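Local structure of venom allergen-like (VAL) 4 protein (Schistosoma mansoni, 4P27) at residues A[96-101]-A[146-151]; A[89-94]-A[109-114]. The protein binds lipids and belongs to the SCP/TAPS (CAP) family of pathogenesis-related and venom allergen-like proteins, although it lacks the prototypical CAP motifs. All coordinates share one frame; numbering follows the deposited sequence.

Interaction 1: A[96-101]-A[146-151]; sequences KNYNFE and EDRPYE. With NAG (2-acetamido-2-deoxy-beta-D-glucopyranose), chain B.
The ring of Phe100 meets segment 146-151 on a face and at an edge. Over one face, offset toward the rim, lies the methylene CD of Arg148, in a CH-pi contact 4.2 Å from the ring centroid; at the edge, in the ring plane, the carbonyl oxygen Tyr150 O comes within 3.2 Å of Phe100 CZ. The neighbouring Tyr150 ring in turn receives Phe100 CE2 over one of its own faces, 3.5 Å from Tyr150 CE1, with the two planes inclined by 35°. The Tyr98 ring has Phe100 N over one face, while its hydroxyl end reaches Pro149, OH lying 3.4 Å from CD; that hydroxyl is hydrogen-bonded to Asn103, and the hydroxyl of Tyr150 to the backbone of Pro31. With CG anti to the backbone N (chi1 -177°), the Phe100 ring lies beside its own carbonyl carbon, which leaves Arg148 CD over the ring while NE reaches Phe100 O. Extended from CG to NE, the arginine passes the ring and brings its guanidinium edge to two successive carbonyls. Arg148 NE donates to Phe100 O at 2.6 Å, with that oxygen tilted out of the guanidinium plane, and NH2 donates to Glu101 O along a straighter line, 165° at the hydrogen, though its modelled length of 2.5 Å is doubtfully short. The NE bond, and less surely the NH2 one, limits the rotation of the guanidinium. Glu151 points away from 96-101 and touches the glycan, OE2 being 3.6 Å from NAG C4. The contact joins the turn of a short antiparallel beta hairpin, strands 98-99 and 104-105, to the irregular tail that follows strand 133-141 of the CAP-family sheet.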
loop_
_atom_site.group_PDB
_atom_site.type_symbol
_atom_site.label_atom_id
_atom_site.label_comp_id
_atom_site.label_asym_id
_atom_site.label_seq_id
_atom_site.Cartn_x
_atom_site.Cartn_y
_atom_site.Cartn_z
ATOM N N LYS A 96 -12.293 -5.923 -4.044
ATOM C CA LYS A 96 -13.700 -6.333 -4.156
ATOM C C LYS A 96 -14.668 -5.196 -3.877
ATOM O O LYS A 96 -15.808 -5.309 -4.236
ATOM C CB LYS A 96 -13.991 -7.474 -3.227
ATOM C CG LYS A 96 -13.247 -8.701 -3.686
ATOM C CD LYS A 96 -13.064 -9.738 -2.601
ATOM C CE LYS A 96 -12.786 -11.010 -3.367
ATOM N NZ LYS A 96 -12.040 -12.003 -2.578
ATOM N N ASN A 97 -14.216 -4.116 -3.240
ATOM C CA ASN A 97 -15.093 -3.072 -2.820
ATOM C C ASN A 97 -14.984 -1.923 -3.749
ATOM O O ASN A 97 -15.677 -0.928 -3.553
ATOM C CB ASN A 97 -14.724 -2.576 -1.425
ATOM C CG ASN A 97 -14.695 -3.688 -0.379
ATOM O OD1 ASN A 97 -15.464 -4.634 -0.439
ATOM N ND2 ASN A 97 -13.802 -3.566 0.586
ATOM N N TYR A 98 -14.074 -1.988 -4.720
ATOM C CA TYR A 98 -13.733 -0.745 -5.465
ATOM C C TYR A 98 -14.344 -0.747 -6.853
ATOM O O TYR A 98 -14.247 -1.710 -7.513
ATOM C CB TYR A 98 -12.216 -0.540 -5.546
ATOM C CG TYR A 98 -11.862 0.718 -6.258
ATOM C CD1 TYR A 98 -12.294 1.993 -5.763
ATOM C CD2 TYR A 98 -11.141 0.691 -7.427
ATOM C CE1 TYR A 98 -11.971 3.146 -6.389
ATOM C CE2 TYR A 98 -10.798 1.879 -8.083
ATOM C CZ TYR A 98 -11.227 3.090 -7.550
ATOM O OH TYR A 98 -10.944 4.244 -8.211
ATOM N N ASN A 99 -15.045 0.315 -7.251
ATOM C CA ASN A 99 -15.479 0.511 -8.610
ATOM C C ASN A 99 -14.712 1.571 -9.275
ATOM O O ASN A 99 -14.953 2.755 -9.062
ATOM C CB ASN A 99 -16.991 0.886 -8.676
ATOM C CG ASN A 99 -17.533 1.096 -10.125
ATOM O OD1 ASN A 99 -16.824 1.387 -11.066
ATOM N ND2 ASN A 99 -18.818 1.087 -10.240
ATOM N N PHE A 100 -13.861 1.158 -10.217
ATOM C CA PHE A 100 -12.997 2.102 -10.882
ATOM C C PHE A 100 -13.799 3.117 -11.733
ATOM O O PHE A 100 -13.503 4.347 -11.764
ATOM C CB PHE A 100 -12.033 1.243 -11.714
ATOM C CG PHE A 100 -10.992 2.012 -12.436
ATOM C CD1 PHE A 100 -11.315 2.747 -13.603
ATOM C CD2 PHE A 100 -9.680 2.029 -11.966
ATOM C CE1 PHE A 100 -10.348 3.477 -14.261
ATOM C CE2 PHE A 100 -8.733 2.807 -12.620
ATOM C CZ PHE A 100 -9.054 3.481 -13.781
ATOM N N GLU A 101 -14.763 2.608 -12.506
ATOM C CA GLU A 101 -15.549 3.524 -13.453
ATOM C C GLU A 101 -16.177 4.711 -12.714
ATOM O O GLU A 101 -15.924 5.914 -13.035
ATOM C CB GLU A 101 -16.687 2.736 -14.061
ATOM C CG GLU A 101 -16.243 1.792 -15.109
ATOM C CD GLU A 101 -17.424 1.297 -15.951
ATOM O OE1 GLU A 101 -18.235 2.124 -16.405
ATOM O OE2 GLU A 101 -17.558 0.073 -16.151
ATOM N N GLU A 146 -7.990 11.113 -3.518
ATOM C CA GLU A 146 -9.293 10.518 -3.689
ATOM C C GLU A 146 -9.586 10.110 -5.145
ATOM O O GLU A 146 -10.524 9.444 -5.349
ATOM C CB GLU A 146 -10.408 11.512 -3.289
ATOM C CG GLU A 146 -10.475 12.768 -4.136
ATOM C CD GLU A 146 -11.523 13.754 -3.599
ATOM O OE1 GLU A 146 -12.430 13.359 -2.801
ATOM O OE2 GLU A 146 -11.417 14.945 -3.959
ATOM N N ASP A 147 -8.827 10.518 -6.109
ATOM C CA ASP A 147 -8.969 10.010 -7.536
ATOM C C ASP A 147 -8.788 8.532 -7.742
ATOM O O ASP A 147 -8.557 7.744 -6.747
ATOM C CB ASP A 147 -7.929 10.680 -8.414
ATOM C CG ASP A 147 -8.088 12.214 -8.379
ATOM O OD1 ASP A 147 -9.214 12.612 -8.119
ATOM O OD2 ASP A 147 -7.139 12.997 -8.516
ATOM N N ARG A 148 -8.888 8.172 -9.035
ATOM C CA ARG A 148 -8.659 6.793 -9.480
ATOM C C ARG A 148 -7.150 6.539 -9.384
ATOM O O ARG A 148 -6.302 7.455 -9.583
ATOM C CB ARG A 148 -9.228 6.588 -10.906
ATOM C CG ARG A 148 -10.772 6.615 -10.953
ATOM C CD ARG A 148 -11.220 6.753 -12.423
ATOM N NE ARG A 148 -12.690 6.756 -12.497
ATOM C CZ ARG A 148 -13.369 7.909 -12.379
ATOM N NH1 ARG A 148 -12.713 9.044 -12.257
ATOM N NH2 ARG A 148 -14.645 7.934 -12.400
ATOM N N PRO A 149 -6.767 5.292 -9.121
ATOM C CA PRO A 149 -5.312 5.036 -8.905
ATOM C C PRO A 149 -4.386 5.111 -10.100
ATOM O O PRO A 149 -3.159 5.271 -9.921
ATOM C CB PRO A 149 -5.295 3.627 -8.312
ATOM C CG PRO A 149 -6.601 2.981 -8.786
ATOM C CD PRO A 149 -7.609 4.106 -8.845
ATOM N N TYR A 150 -4.936 4.965 -11.309
ATOM C CA TYR A 150 -4.164 4.847 -12.544
ATOM C C TYR A 150 -5.030 5.076 -13.830
ATOM O O TYR A 150 -6.265 5.093 -13.787
ATOM C CB TYR A 150 -3.446 3.479 -12.629
ATOM C CG TYR A 150 -4.388 2.257 -12.501
ATOM C CD1 TYR A 150 -5.159 1.824 -13.576
ATOM C CD2 TYR A 150 -4.460 1.551 -11.292
ATOM C CE1 TYR A 150 -6.042 0.719 -13.438
ATOM C CE2 TYR A 150 -5.293 0.444 -11.148
ATOM C CZ TYR A 150 -6.081 0.021 -12.240
ATOM O OH TYR A 150 -6.970 -1.032 -12.042
ATOM N N GLU A 151 -4.381 5.126 -14.980
ATOM C CA GLU A 151 -5.139 5.178 -16.252
ATOM C C GLU A 151 -5.373 3.754 -16.729
ATOM O O GLU A 151 -4.416 2.971 -16.763
ATOM C CB GLU A 151 -4.270 5.743 -17.295
ATOM C CG GLU A 151 -4.070 7.226 -17.313
ATOM C CD GLU A 151 -3.246 7.562 -18.564
ATOM O OE1 GLU A 151 -3.222 6.738 -19.515
ATOM O OE2 GLU A 151 -2.600 8.622 -18.586
HETATM C C1 NAG B . -1.280 8.372 -13.332
HETATM C C2 NAG B . -0.515 8.915 -14.550
HETATM C C3 NAG B . -1.066 10.211 -15.060
HETATM C C4 NAG B . -2.546 10.046 -15.259
HETATM C C5 NAG B . -3.178 9.712 -13.926
HETATM C C6 NAG B . -4.673 9.719 -14.090
HETATM C C7 NAG B . 1.726 8.172 -14.332
HETATM C C8 NAG B . 3.108 8.484 -13.907
HETATM N N2 NAG B . 0.869 9.151 -14.286
HETATM O O3 NAG B . -0.414 10.544 -16.278
HETATM O O4 NAG B . -3.076 11.238 -15.753
HETATM O O5 NAG B . -2.682 8.463 -13.481
HETATM O O6 NAG B . -5.326 9.305 -12.915
HETATM O O7 NAG B . 1.443 7.065 -14.672
#

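Interaction 2: A[89-94]-A[109-114]; sequences KDWLEE and CKNYKQ
The carboxylate of Glu94 accepts from three N-H groups of Asn111 and Tyr112. Its OE1 takes the backbone N of Tyr112 at 3.2 Å, nearly straight (166°) but from above the carboxylate plane, and a weak bond from the backbone N of Asn111 at 2.9 Å. The other oxygen, OE2, is met on its syn side by Asn111 ND2 at 2.7 Å, tilted out of the carboxylate plane. Lys110 N turns instead to Asp108 OD1; first-turn amides, which lack acceptors within the helix, are satisfied in this way from outside. A second carboxylate oxygen, Asp108 OD2, lies close to Glu94 OE2, and the positive end of the helix probably eases their mutual repulsion. Within the CAP fold, the axes of 89-93 and 110-114 are almost perpendicular (86°), and just before helix 110-115 Cys109 is tied by a disulfide to Cys105. The Asn111 amide lies over one face of the Trp91 indole, Asn111 CG 3.6 Å from Trp91 CD1, with the planes 23° apart. The indole NE1 is occupied by Leu78 O of strand 75-81, and Asn111 O accepts from Asn77 of the same strand. Glu94 CB packs on Tyr112 CB, 3.6 Å away, and Leu92 CD1 on Tyr112 CD1.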
loop_
_atom_site.group_PDB
_atom_site.type_symbol
_atom_site.label_atom_id
_atom_site.label_comp_id
_atom_site.label_asym_id
_atom_site.label_seq_id
_atom_site.Cartn_x
_atom_site.Cartn_y
_atom_site.Cartn_z
ATOM N N LYS A 89 -2.784 -9.532 2.190
ATOM C CA LYS A 89 -3.905 -10.077 1.475
ATOM C C LYS A 89 -5.195 -9.333 1.853
ATOM O O LYS A 89 -6.058 -9.091 1.013
ATOM C CB LYS A 89 -4.073 -11.542 1.861
ATOM C CG LYS A 89 -4.798 -12.309 0.782
ATOM C CD LYS A 89 -5.702 -13.430 1.307
ATOM C CE LYS A 89 -6.109 -14.296 0.107
ATOM N NZ LYS A 89 -6.527 -15.685 0.440
ATOM N N ASP A 90 -5.337 -9.003 3.128
ATOM C CA ASP A 90 -6.421 -8.140 3.525
ATOM C C ASP A 90 -6.426 -6.762 2.780
ATOM O O ASP A 90 -7.477 -6.272 2.300
ATOM C CB ASP A 90 -6.337 -7.911 5.013
ATOM C CG ASP A 90 -7.425 -7.016 5.512
ATOM O OD1 ASP A 90 -8.583 -7.352 5.291
ATOM O OD2 ASP A 90 -7.161 -5.970 6.135
ATOM N N TRP A 91 -5.266 -6.115 2.711
ATOM C CA TRP A 91 -5.203 -4.847 1.980
ATOM C C TRP A 91 -5.594 -5.076 0.512
ATOM O O TRP A 91 -6.405 -4.332 -0.068
ATOM C CB TRP A 91 -3.764 -4.284 2.024
ATOM C CG TRP A 91 -3.337 -3.773 3.336
ATOM C CD1 TRP A 91 -4.075 -3.642 4.453
ATOM C CD2 TRP A 91 -2.006 -3.333 3.653
ATOM N NE1 TRP A 91 -3.268 -3.139 5.515
ATOM C CE2 TRP A 91 -1.995 -2.937 4.993
ATOM C CE3 TRP A 91 -0.806 -3.203 2.883
ATOM C CZ2 TRP A 91 -0.838 -2.455 5.611
ATOM C CZ3 TRP A 91 0.300 -2.749 3.516
ATOM C CH2 TRP A 91 0.298 -2.399 4.855
ATOM N N LEU A 92 -4.981 -6.069 -0.126
ATOM C CA LEU A 92 -5.262 -6.337 -1.549
ATOM C C LEU A 92 -6.770 -6.552 -1.871
ATOM O O LEU A 92 -7.319 -5.990 -2.824
ATOM C CB LEU A 92 -4.400 -7.566 -2.016
ATOM C CG LEU A 92 -4.833 -8.172 -3.380
ATOM C CD1 LEU A 92 -4.606 -7.181 -4.513
ATOM C CD2 LEU A 92 -4.052 -9.469 -3.670
ATOM N N GLU A 93 -7.443 -7.361 -1.065
ATOM C CA GLU A 93 -8.756 -7.869 -1.453
ATOM C C GLU A 93 -9.801 -6.814 -1.244
ATOM O O GLU A 93 -10.947 -7.032 -1.589
ATOM C CB GLU A 93 -9.154 -9.062 -0.612
ATOM C CG GLU A 93 -8.007 -10.004 -0.476
ATOM C CD GLU A 93 -8.329 -11.335 -1.007
ATOM O OE1 GLU A 93 -8.341 -11.474 -2.227
ATOM O OE2 GLU A 93 -8.579 -12.209 -0.182
ATOM N N GLU A 94 -9.408 -5.672 -0.709
ATOM C CA GLU A 94 -10.257 -4.535 -0.812
ATOM C C GLU A 94 -10.581 -4.178 -2.231
ATOM O O GLU A 94 -11.470 -3.354 -2.431
ATOM C CB GLU A 94 -9.605 -3.314 -0.178
ATOM C CG GLU A 94 -9.395 -3.457 1.300
ATOM C CD GLU A 94 -8.849 -2.172 1.871
ATOM O OE1 GLU A 94 -8.571 -1.187 1.118
ATOM O OE2 GLU A 94 -8.677 -2.151 3.073
ATOM N N CYS A 109 -11.576 0.759 0.647
ATOM C CA CYS A 109 -10.734 0.660 -0.531
ATOM C C CYS A 109 -9.393 1.355 -0.360
ATOM O O CYS A 109 -8.605 1.279 -1.272
ATOM C CB CYS A 109 -11.459 1.356 -1.732
ATOM S SG CYS A 109 -12.977 0.423 -2.023
ATOM N N LYS A 110 -9.144 2.052 0.750
ATOM C CA LYS A 110 -7.952 2.925 0.815
ATOM C C LYS A 110 -6.653 2.121 0.705
ATOM O O LYS A 110 -5.722 2.599 0.128
ATOM C CB LYS A 110 -7.750 3.645 2.134
ATOM C CG LYS A 110 -8.796 4.527 2.745
ATOM C CD LYS A 110 -8.317 4.710 4.219
ATOM C CE LYS A 110 -9.245 5.592 5.054
ATOM N NZ LYS A 110 -10.352 6.095 4.180
ATOM N N ASN A 111 -6.567 0.955 1.338
ATOM C CA ASN A 111 -5.296 0.215 1.302
ATOM C C ASN A 111 -5.029 -0.288 -0.118
ATOM O O ASN A 111 -3.960 -0.135 -0.620
ATOM C CB ASN A 111 -5.401 -0.974 2.290
ATOM C CG ASN A 111 -5.582 -0.484 3.718
ATOM O OD1 ASN A 111 -4.834 0.366 4.157
ATOM N ND2 ASN A 111 -6.643 -0.930 4.398
ATOM N N TYR A 112 -6.014 -0.948 -0.752
ATOM C CA TYR A 112 -5.885 -1.367 -2.155
ATOM C C TYR A 112 -5.507 -0.224 -3.113
ATOM O O TYR A 112 -4.532 -0.313 -3.911
ATOM C CB TYR A 112 -7.199 -2.074 -2.611
ATOM C CG TYR A 112 -7.175 -2.270 -4.114
ATOM C CD1 TYR A 112 -6.322 -3.190 -4.690
ATOM C CD2 TYR A 112 -7.929 -1.428 -4.959
ATOM C CE1 TYR A 112 -6.263 -3.329 -6.089
ATOM C CE2 TYR A 112 -7.894 -1.575 -6.349
ATOM C CZ TYR A 112 -7.027 -2.510 -6.889
ATOM O OH TYR A 112 -6.915 -2.674 -8.227
ATOM N N LYS A 113 -6.235 0.918 -3.042
ATOM C CA LYS A 113 -5.937 2.020 -3.925
ATOM C C LYS A 113 -4.510 2.571 -3.785
ATOM O O LYS A 113 -3.876 2.893 -4.780
ATOM C CB LYS A 113 -6.951 3.213 -3.786
ATOM C CG LYS A 113 -8.387 2.900 -4.226
ATOM C CD LYS A 113 -9.300 4.132 -3.985
ATOM C CE LYS A 113 -9.053 5.208 -5.040
ATOM N NZ LYS A 113 -10.075 6.331 -4.865
ATOM N N GLN A 114 -4.029 2.676 -2.556
ATOM C CA GLN A 114 -2.684 3.107 -2.318
ATOM C C GLN A 114 -1.678 2.086 -2.905
ATOM O O GLN A 114 -0.637 2.501 -3.425
ATOM C CB GLN A 114 -2.429 3.254 -0.807
ATOM C CG GLN A 114 -0.991 3.659 -0.516
ATOM C CD GLN A 114 -0.664 5.087 -1.092
ATOM O OE1 GLN A 114 -0.943 6.085 -0.434
ATOM N NE2 GLN A 114 -0.014 5.164 -2.251
#

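Read from the N terminus, the four segments alternate: 89-94 and 96-101 come first, then 109-114, then 146-151. Interaction 2 closes a short loop of 14 residues that carries the hairpin of strands 98-99 and 104-105. Interaction 1 begins on that hairpin and closes a longer loop of 44 residues, which takes in strand 104-105, helix 110-115 and strands 122-130 and 133-141. Neither loop encloses the other, so the two closures cross. They also touch directly: Lys113 NZ lies 2.8 Å from Asp147 O, and Asn97 O packs against Cys109 SG. Helix 84-93, helix 110-115, the hairpin and the C-terminal tail are thereby tied into one continuous region.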